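Side-chain contacts in ABC transporter substrate-binding protein (PDB 4I1D), which probably captures small solutes, possibly polyamines, in the periplasm for an ABC importer, and here carries d-malate: residues Trp57-Thr62 with Glu243-Phe248; Leu164-Ala169 with Glu312-Arg317. One frame throughout, in Å; residues are numbered along the deposited sequence.

Contact 1: residues Trp57-Thr62 with Glu243-Phe248; sequences WDVVDT and ETAVKF
Val59 meets the Phe248 ring at its edge: CG1 lies near the ring plane, 4.0 Å from CE1, so the valine presses against the rim rather than over a face. Phe7, on strand 4-9, meets the same ring with its plane turned by about 70°, and Ile5, Leu23 and Ser26 also touch Phe248. The phenylalanine reaches this spot because CG stands anti to the backbone N (chi1 163°), which carries the ring off helix 242-252 toward the sheet.

The other branch of Val59 does a different job. CG2 packs against the methyl of Ala245, with 3.6 Å between Val59 CG2 and Ala245 CB, the closest approach in the contact. The two branches thus straddle one turn of the helix face, one on a methyl and one on a ring, three residues apart in sequence. Asp58 adds the CB side of its chain only, 4.3 Å from Ala245 CB. Its carboxylate is turned to other partners: OD1 accepts from Asn241 N, just ahead of the helix, and OD2 from Thr6 N on the neighbouring strand.

Strand 59-63 runs parallel to strand 4-9 and antiparallel to strand 219-235, the order expected of a type II periplasmic binding protein, and helix 242-252 packs across this sheet soon after strand 219-235 ends. Ile235 of that strand touches Ala245 as well. No hydrogen bond joins the two segments directly, and all four touching residues are buried. The union is therefore one of shape and exclusion of water, with 143 Å² buried in all, while Asp58, through its bond to Asn241 N, adds a polar tie just before the helix.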
loop_
_atom_site.group_PDB
_atom_site.type_symbol
_atom_site.label_atom_id
_atom_site.label_comp_id
_atom_site.label_asym_id
_atom_site.label_seq_id
_atom_site.Cartn_x
_atom_site.Cartn_y
_atom_site.Cartn_z
ATOM N N TRP A 57 -15.698 26.469 -20.654
ATOM C CA TRP A 57 -16.760 27.195 -19.939
ATOM C C TRP A 57 -16.530 28.702 -19.988
ATOM O O TRP A 57 -15.381 29.154 -19.983
ATOM C CB TRP A 57 -16.817 26.764 -18.471
ATOM C CG TRP A 57 -17.238 25.346 -18.245
ATOM C CD1 TRP A 57 -17.946 24.541 -19.103
ATOM C CD2 TRP A 57 -16.970 24.557 -17.083
ATOM N NE1 TRP A 57 -18.137 23.303 -18.535
ATOM C CE2 TRP A 57 -17.542 23.284 -17.299
ATOM C CE3 TRP A 57 -16.299 24.803 -15.877
ATOM C CZ2 TRP A 57 -17.470 22.262 -16.351
ATOM C CZ3 TRP A 57 -16.222 23.786 -14.945
ATOM C CH2 TRP A 57 -16.805 22.531 -15.186
ATOM N N ASP A 58 -17.612 29.478 -20.022
ATOM C CA ASP A 58 -17.509 30.945 -19.974
ATOM C C ASP A 58 -17.892 31.488 -18.600
ATOM O O ASP A 58 -17.108 32.169 -17.926
ATOM C CB ASP A 58 -18.407 31.590 -21.033
ATOM C CG ASP A 58 -17.960 31.271 -22.460
ATOM O OD1 ASP A 58 -16.849 31.699 -22.839
ATOM O OD2 ASP A 58 -18.718 30.608 -23.208
ATOM N N VAL A 59 -19.114 31.179 -18.195
ATOM C CA VAL A 59 -19.678 31.741 -16.988
ATOM C C VAL A 59 -19.998 30.626 -16.004
ATOM O O VAL A 59 -20.630 29.635 -16.361
ATOM C CB VAL A 59 -20.947 32.552 -17.289
ATOM C CG1 VAL A 59 -21.556 33.077 -16.005
ATOM C CG2 VAL A 59 -20.629 33.699 -18.248
ATOM N N VAL A 60 -19.548 30.805 -14.770
ATOM C CA VAL A 60 -19.768 29.841 -13.706
ATOM C C VAL A 60 -20.522 30.467 -12.539
ATOM O O VAL A 60 -20.208 31.570 -12.099
ATOM C CB VAL A 60 -18.435 29.265 -13.203
ATOM C CG1 VAL A 60 -18.655 28.401 -11.979
ATOM C CG2 VAL A 60 -17.775 28.459 -14.320
ATOM N N ASP A 61 -21.536 29.754 -12.071
ATOM C CA ASP A 61 -22.299 30.135 -10.894
ATOM C C ASP A 61 -21.793 29.293 -9.727
ATOM O O ASP A 61 -21.926 28.073 -9.746
ATOM C CB ASP A 61 -23.777 29.848 -11.134
ATOM C CG ASP A 61 -24.590 29.881 -9.862
ATOM O OD1 ASP A 61 -24.340 30.784 -9.032
ATOM O OD2 ASP A 61 -25.475 29.008 -9.694
ATOM N N THR A 62 -21.212 29.936 -8.716
ATOM C CA THR A 62 -20.551 29.195 -7.643
ATOM C C THR A 62 -20.609 29.933 -6.295
ATOM O O THR A 62 -20.749 31.159 -6.266
ATOM C CB THR A 62 -19.082 28.924 -8.047
ATOM O OG1 THR A 62 -18.494 27.955 -7.169
ATOM C CG2 THR A 62 -18.274 30.216 -8.003
ATOM N N GLU A 243 -16.763 38.630 -24.320
ATOM C CA GLU A 243 -17.640 39.773 -24.592
ATOM C C GLU A 243 -19.122 39.439 -24.436
ATOM O O GLU A 243 -19.852 40.153 -23.753
ATOM C CB GLU A 243 -17.372 40.374 -25.978
ATOM C CG GLU A 243 -16.485 41.615 -25.951
ATOM N N THR A 244 -19.565 38.356 -25.068
ATOM C CA THR A 244 -20.937 37.898 -24.885
ATOM C C THR A 244 -21.206 37.611 -23.405
ATOM O O THR A 244 -22.270 37.940 -22.874
ATOM C CB THR A 244 -21.219 36.630 -25.695
ATOM O OG1 THR A 244 -20.840 36.841 -27.058
ATOM C CG2 THR A 244 -22.699 36.271 -25.628
ATOM N N ALA A 245 -20.231 37.014 -22.732
ATOM C CA ALA A 245 -20.427 36.641 -21.343
ATOM C C ALA A 245 -20.621 37.871 -20.463
ATOM O O ALA A 245 -21.386 37.837 -19.495
ATOM C CB ALA A 245 -19.267 35.792 -20.841
ATOM N N VAL A 246 -19.926 38.956 -20.793
ATOM C CA VAL A 246 -20.075 40.184 -20.020
ATOM C C VAL A 246 -21.505 40.693 -20.177
ATOM O O VAL A 246 -22.150 41.072 -19.199
ATOM C CB VAL A 246 -19.054 41.270 -20.436
ATOM C CG1 VAL A 246 -19.290 42.557 -19.649
ATOM C CG2 VAL A 246 -17.627 40.767 -20.215
ATOM N N LYS A 247 -22.003 40.662 -21.410
ATOM C CA LYS A 247 -23.377 41.071 -21.699
ATOM C C LYS A 247 -24.408 40.220 -20.960
ATOM O O LYS A 247 -25.394 40.744 -20.441
ATOM C CB LYS A 247 -23.647 41.046 -23.206
ATOM C CG LYS A 247 -22.832 42.060 -23.989
ATOM C CD LYS A 247 -23.005 41.862 -25.491
ATOM C CE LYS A 247 -22.237 42.912 -26.290
ATOM N NZ LYS A 247 -22.167 42.573 -27.743
ATOM N N PHE A 248 -24.179 38.911 -20.908
ATOM C CA PHE A 248 -25.089 38.024 -20.197
ATOM C C PHE A 248 -25.126 38.340 -18.703
ATOM O O PHE A 248 -26.180 38.305 -18.073
ATOM C CB PHE A 248 -24.700 36.560 -20.395
ATOM C CG PHE A 248 -25.318 35.643 -19.387
ATOM C CD1 PHE A 248 -24.574 35.161 -18.320
ATOM C CD2 PHE A 248 -26.653 35.290 -19.484
ATOM C CE1 PHE A 248 -25.145 34.320 -17.382
ATOM C CE2 PHE A 248 -27.229 34.453 -18.546
ATOM C CZ PHE A 248 -26.474 33.969 -17.490
#

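Contact 2: residues Leu164-Ala169 with Glu312-Arg317. With ACT (acetate ion), chain S; SO4 (sulfate ion), chain G.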
loop_
_atom_site.group_PDB
_atom_site.type_symbol
_atom_site.label_atom_id
_atom_site.label_comp_id
_atom_site.label_asym_id
_atom_site.label_seq_id
_atom_site.Cartn_x
_atom_site.Cartn_y
_atom_site.Cartn_z
ATOM N N LEU A 164 -14.022 33.398 13.173
ATOM C CA LEU A 164 -14.502 32.241 13.927
ATOM C C LEU A 164 -13.490 31.768 14.961
ATOM O O LEU A 164 -12.302 31.676 14.677
ATOM C CB LEU A 164 -14.861 31.075 12.998
ATOM C CG LEU A 164 -15.989 31.278 11.981
ATOM C CD1 LEU A 164 -16.262 29.990 11.229
ATOM C CD2 LEU A 164 -17.272 31.786 12.633
ATOM N N ASP A 165 -13.967 31.474 16.168
ATOM C CA ASP A 165 -13.144 30.787 17.155
ATOM C C ASP A 165 -13.183 29.298 16.816
ATOM O O ASP A 165 -14.096 28.573 17.237
ATOM C CB ASP A 165 -13.681 31.027 18.563
ATOM C CG ASP A 165 -12.802 30.411 19.649
ATOM O OD1 ASP A 165 -11.960 29.540 19.329
ATOM O OD2 ASP A 165 -12.967 30.802 20.830
ATOM N N VAL A 166 -12.190 28.852 16.048
ATOM C CA VAL A 166 -12.206 27.508 15.470
ATOM C C VAL A 166 -12.034 26.384 16.496
ATOM O O VAL A 166 -12.766 25.391 16.443
ATOM C CB VAL A 166 -11.215 27.366 14.288
ATOM C CG1 VAL A 166 -11.385 26.009 13.616
ATOM C CG2 VAL A 166 -11.470 28.465 13.271
ATOM N N ASP A 167 -11.095 26.537 17.429
ATOM C CA ASP A 167 -10.954 25.562 18.519
ATOM C C ASP A 167 -12.290 25.360 19.228
ATOM O O ASP A 167 -12.727 24.238 19.447
ATOM C CB ASP A 167 -9.912 26.010 19.552
ATOM C CG ASP A 167 -8.500 26.031 18.996
ATOM O OD1 ASP A 167 -8.307 25.651 17.821
ATOM O OD2 ASP A 167 -7.575 26.428 19.742
ATOM N N ARG A 168 -12.923 26.468 19.592
ATOM C CA ARG A 168 -14.209 26.447 20.271
ATOM C C ARG A 168 -15.277 25.724 19.435
ATOM O O ARG A 168 -16.083 24.956 19.956
ATOM C CB ARG A 168 -14.638 27.879 20.571
ATOM C CG ARG A 168 -15.913 28.008 21.357
ATOM C CD ARG A 168 -16.248 29.467 21.596
ATOM N NE ARG A 168 -17.461 29.605 22.390
ATOM C CZ ARG A 168 -17.979 30.771 22.753
ATOM N NH1 ARG A 168 -17.384 31.899 22.385
ATOM N NH2 ARG A 168 -19.088 30.810 23.482
ATOM N N ALA A 169 -15.278 25.951 18.134
ATOM C CA ALA A 169 -16.267 25.275 17.304
ATOM C C ALA A 169 -16.038 23.756 17.277
ATOM O O ALA A 169 -16.995 22.982 17.373
ATOM C CB ALA A 169 -16.255 25.837 15.927
ATOM N N GLU A 312 -8.816 28.775 5.316
ATOM C CA GLU A 312 -8.151 27.601 4.753
ATOM C C GLU A 312 -7.694 26.656 5.865
ATOM O O GLU A 312 -7.967 25.454 5.817
ATOM C CB GLU A 312 -6.953 27.996 3.876
ATOM C CG GLU A 312 -7.195 29.188 2.936
ATOM C CD GLU A 312 -7.838 28.816 1.591
ATOM O OE1 GLU A 312 -7.570 29.529 0.592
ATOM O OE2 GLU A 312 -8.615 27.834 1.532
ATOM N N ALA A 313 -7.000 27.201 6.866
ATOM C CA ALA A 313 -6.555 26.410 8.016
ATOM C C ALA A 313 -7.735 25.652 8.621
ATOM O O ALA A 313 -7.642 24.455 8.865
ATOM C CB ALA A 313 -5.886 27.287 9.082
ATOM N N ALA A 314 -8.844 26.346 8.846
ATOM C CA ALA A 314 -10.025 25.691 9.406
ATOM C C ALA A 314 -10.464 24.508 8.538
ATOM O O ALA A 314 -10.742 23.422 9.055
ATOM C CB ALA A 314 -11.166 26.680 9.603
ATOM N N GLU A 315 -10.496 24.716 7.223
ATOM C CA GLU A 315 -10.893 23.660 6.289
ATOM C C GLU A 315 -9.974 22.453 6.393
ATOM O O GLU A 315 -10.451 21.322 6.438
ATOM C CB GLU A 315 -10.945 24.166 4.840
ATOM C CG GLU A 315 -12.066 25.152 4.580
ATOM C CD GLU A 315 -12.209 25.523 3.107
ATOM O OE1 GLU A 315 -12.647 24.658 2.315
ATOM O OE2 GLU A 315 -11.890 26.678 2.740
ATOM N N LYS A 316 -8.665 22.698 6.443
ATOM C CA LYS A 316 -7.693 21.611 6.539
ATOM C C LYS A 316 -7.865 20.783 7.811
ATOM O O LYS A 316 -7.497 19.610 7.848
ATOM C CB LYS A 316 -6.247 22.128 6.418
ATOM C CG LYS A 316 -5.946 22.773 5.067
ATOM C CD LYS A 316 -4.494 22.578 4.620
ATOM C CE LYS A 316 -4.292 23.115 3.190
ATOM N NZ LYS A 316 -2.967 22.766 2.572
ATOM N N ARG A 317 -8.419 21.386 8.856
ATOM C CA ARG A 317 -8.591 20.665 10.118
ATOM C C ARG A 317 -9.766 19.699 10.071
ATOM O O ARG A 317 -9.807 18.751 10.846
ATOM C CB ARG A 317 -8.745 21.625 11.307
ATOM C CG ARG A 317 -7.437 22.301 11.710
ATOM C CD ARG A 317 -7.659 23.460 12.649
ATOM N NE ARG A 317 -8.216 23.021 13.920
ATOM C CZ ARG A 317 -8.333 23.802 14.989
ATOM N NH1 ARG A 317 -7.925 25.067 14.932
ATOM N NH2 ARG A 317 -8.852 23.313 16.112
HETATM C C ACT S . -9.098 19.597 15.169
HETATM O O ACT S . -8.291 20.077 14.334
HETATM O OXT ACT S . -9.517 20.375 16.065
HETATM C CH3 ACT S . -9.535 18.160 15.103
HETATM S S SO4 G . -19.516 34.343 24.510
HETATM O O1 SO4 G . -20.870 33.880 24.209
HETATM O O2 SO4 G . -18.742 34.432 23.274
HETATM O O3 SO4 G . -19.572 35.660 25.137
HETATM O O4 SO4 G . -18.867 33.412 25.432
#
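Asp167 and Arg317 form the salt bridge that joins these two helices. Both terminal nitrogens of the arginine fork end-on onto a single oxygen, with Asp167 OD1 2.9 Å from Arg317 NH2 and 3.0 Å from Arg317 NH1. OD1 lies close to the guanidinium plane, while the two flat groups are turned 61° apart. NH1 comes nearly straight onto the C-O bond, while NH2 comes in on the anti side, tilted well out of the carboxylate plane. The aspartate leaves its helix pointing away and only its end swings back, whereas the arginine chain bends at chi3 (65°) to bring its head across. Replacing Asp167 with an alanine would probably leave Arg317 without its protein carboxylate, its NH1 losing a partner and its head freer to turn.

The guanidinium has a second anion on another stretch of its edge. An acetate, probably from the crystallisation liquor, lies 3.0 Å from Arg317 NE through its O atom, and its OXT takes a nearly straight bond from NH2 (171°). Arg168 holds a sulfate, likewise probably from the liquor, by NH1, 3.0 Å from O2, with a weak bond from NH2 to O4, while its NE pairs with Asp154.

The apolar part of the contact is Val166 against Ala314 and the arginine head. Val166 CG1 sits over one face of the Arg317 guanidinium, offset toward its rim and 3.8 Å from NH1; both valine branches meet Ala314, with CG1 4.1 Å from Ala314 CB. Trp305 touches Val166 and Ala314 alike. At the helix start, Asp165 is the N-cap, its OD1 accepting from Arg168 N.

A small apolar patch thus lies beside a more exposed salt bridge, where the arginine's charge is probably shared between aspartate and the acetate.

Contact 1 and contact 2 lie in separate regions of the fold, their centres 33 Å apart and their nearest atoms about 12 Å apart, with no touch between them. Their segments alternate along the sequence: 57-62, then 164-169, 243-248 and 312-317. Neither includes any of the residues that line the malate pocket, Thr185, Ser186, Gly187, Trp205 and Arg208. Across contact 1 the two segments meet by apolar packing, whereas contact 2 adds a salt bridge. Each also borders a neighbouring copy: Trp57 packs on Ala188 of a second subunit, a residue of the malate site, and Asp167 makes a long, weak ion pair with Arg136 of a third.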